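Side-chain contact in Thiol:disulfide interchange protein DsbC (PDB 1T3B), which probably isomerises disulfide bonds and helps to form them in periplasmic proteins, working as a homodimer with a redox-active cysteine pair: residues Ala200-Leu203 with Arg204-Glu208. Numbering follows the deposited sequence.
Sequences ADLL and RALEE
R204, A205 and E207 each turn their backbone N-H to the carbonyl oxygen four residues earlier, on A200, D201 and L203, the shortest of the three being E207 N to L203 O at 2.8 Å and 160°. These i to i+4 bonds join one turn of the alpha helix to the next, and side chains three or four positions apart meet along its sides. On the solvent side the R204 side chain runs back along the helix to the preceding turn. Its CG stands anti to its own carbonyl carbon (chi1 -67°) and the chain bends at chi3, which lays the guanidinium over the backbone of D201, with D201 CA 3.9 Å above the centre of one face. A200 CB comes obliquely to the same group, 3.7 Å from R204 NH2. The D201 carboxylate lies alongside, its plane turned 49° from the guanidinium, and forms a salt bridge with D201 OD1 3.3 Å from R204 NH2, a distance less certain because OD1 is not securely placed. As modelled, the oxygen sits off the guanidinium plane, where none of the hydrogens is aimed, so the attraction is one of charge alone. The inner side is apolar: L206 CD1 lies 3.9 Å from L202 CG, and both leucines are buried, reaching I116 of strand 116-122; L206 also touches V90 of strand 88-94. Between these two sides L203 and E207 pass each other at a slant, the carboxylate resting on the leucine branch with E207 OE2 3.6 Å from L203 CD1, and both side chains also touch H88. Polar outside and leucine-lined inside, helix 199-208 is a short amphipathic helix packed on the central mixed sheet, as expected of the C-terminal helix of a thioredoxin-like domain.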
loop_
_atom_site.group_PDB
_atom_site.type_symbol
_atom_site.label_atom_id
_atom_site.label_comp_id
_atom_site.label_asym_id
_atom_site.label_seq_id
_atom_site.Cartn_x
_atom_site.Cartn_y
_atom_site.Cartn_z
ATOM N N ALA A 200 18.035 10.112 30.302
ATOM C CA ALA A 200 16.778 10.658 30.812
ATOM C C ALA A 200 15.655 10.585 29.782
ATOM O O ALA A 200 14.675 9.855 29.967
ATOM C CB ALA A 200 16.982 12.098 31.250
ATOM N N ASP A 201 15.808 11.340 28.696
ATOM C CA ASP A 201 14.808 11.379 27.634
ATOM C C ASP A 201 14.371 9.977 27.219
ATOM O O ASP A 201 13.176 9.721 27.061
ATOM C CB ASP A 201 15.355 12.140 26.424
ATOM C CG ASP A 201 15.736 13.563 26.759
ATOM O OD1 ASP A 201 16.559 13.767 27.675
ATOM O OD2 ASP A 201 15.211 14.485 26.110
ATOM N N LEU A 202 15.324 9.065 27.049
ATOM C CA LEU A 202 14.971 7.711 26.655
ATOM C C LEU A 202 14.036 7.083 27.686
ATOM O O LEU A 202 13.173 6.280 27.341
ATOM C CB LEU A 202 16.226 6.847 26.496
ATOM C CG LEU A 202 15.945 5.357 26.256
ATOM C CD1 LEU A 202 15.089 5.172 25.017
ATOM C CD2 LEU A 202 17.246 4.604 26.100
ATOM N N LEU A 203 14.205 7.457 28.951
ATOM C CA LEU A 203 13.372 6.915 30.023
ATOM C C LEU A 203 11.912 7.359 29.866
ATOM O O LEU A 203 11.013 6.523 29.731
ATOM C CB LEU A 203 13.918 7.354 31.386
ATOM C CG LEU A 203 13.218 6.791 32.626
ATOM C CD1 LEU A 203 13.351 5.270 32.656
ATOM C CD2 LEU A 203 13.826 7.422 33.877
ATOM N N ARG A 204 11.682 8.671 29.884
ATOM C CA ARG A 204 10.332 9.202 29.723
ATOM C C ARG A 204 9.659 8.554 28.521
ATOM O O ARG A 204 8.650 7.866 28.660
ATOM C CB ARG A 204 10.374 10.707 29.516
ATOM C CG ARG A 204 10.848 11.485 30.720
ATOM C CD ARG A 204 11.128 12.909 30.310
ATOM N NE ARG A 204 12.508 13.299 30.580
ATOM C CZ ARG A 204 13.189 14.164 29.831
ATOM N NH1 ARG A 204 12.614 14.713 28.767
ATOM N NH2 ARG A 204 14.436 14.498 30.150
ATOM N N ALA A 205 10.228 8.777 27.342
ATOM C CA ALA A 205 9.693 8.216 26.109
ATOM C C ALA A 205 9.156 6.799 26.309
ATOM O O ALA A 205 8.154 6.402 25.706
ATOM C CB ALA A 205 10.776 8.217 25.039
ATOM N N LEU A 206 9.837 6.041 27.162
ATOM C CA LEU A 206 9.453 4.668 27.461
ATOM C C LEU A 206 8.313 4.618 28.477
ATOM O O LEU A 206 7.344 3.872 28.302
ATOM C CB LEU A 206 10.661 3.900 28.010
ATOM C CG LEU A 206 11.649 3.238 27.039
ATOM C CD1 LEU A 206 13.041 3.206 27.665
ATOM C CD2 LEU A 206 11.162 1.825 26.688
ATOM N N GLU A 207 8.435 5.414 29.537
ATOM C CA GLU A 207 7.422 5.451 30.586
ATOM C C GLU A 207 6.102 6.050 30.090
ATOM O O GLU A 207 5.030 5.502 30.371
ATOM C CB GLU A 207 7.950 6.234 31.795
ATOM C CG GLU A 207 9.296 5.716 32.297
ATOM C CD GLU A 207 9.743 6.348 33.605
ATOM O OE1 GLU A 207 9.555 7.571 33.779
ATOM O OE2 GLU A 207 10.303 5.621 34.452
ATOM N N GLU A 208 6.178 7.158 29.350
ATOM C CA GLU A 208 4.980 7.808 28.818
ATOM C C GLU A 208 4.138 6.807 28.029
ATOM O O GLU A 208 2.962 6.576 28.335
ATOM C CB GLU A 208 5.351 8.983 27.903
ATOM C CG GLU A 208 6.377 9.953 28.480
ATOM C CD GLU A 208 6.127 10.320 29.943
ATOM O OE1 GLU A 208 6.139 9.414 30.816
ATOM O OE2 GLU A 208 5.932 11.524 30.220
#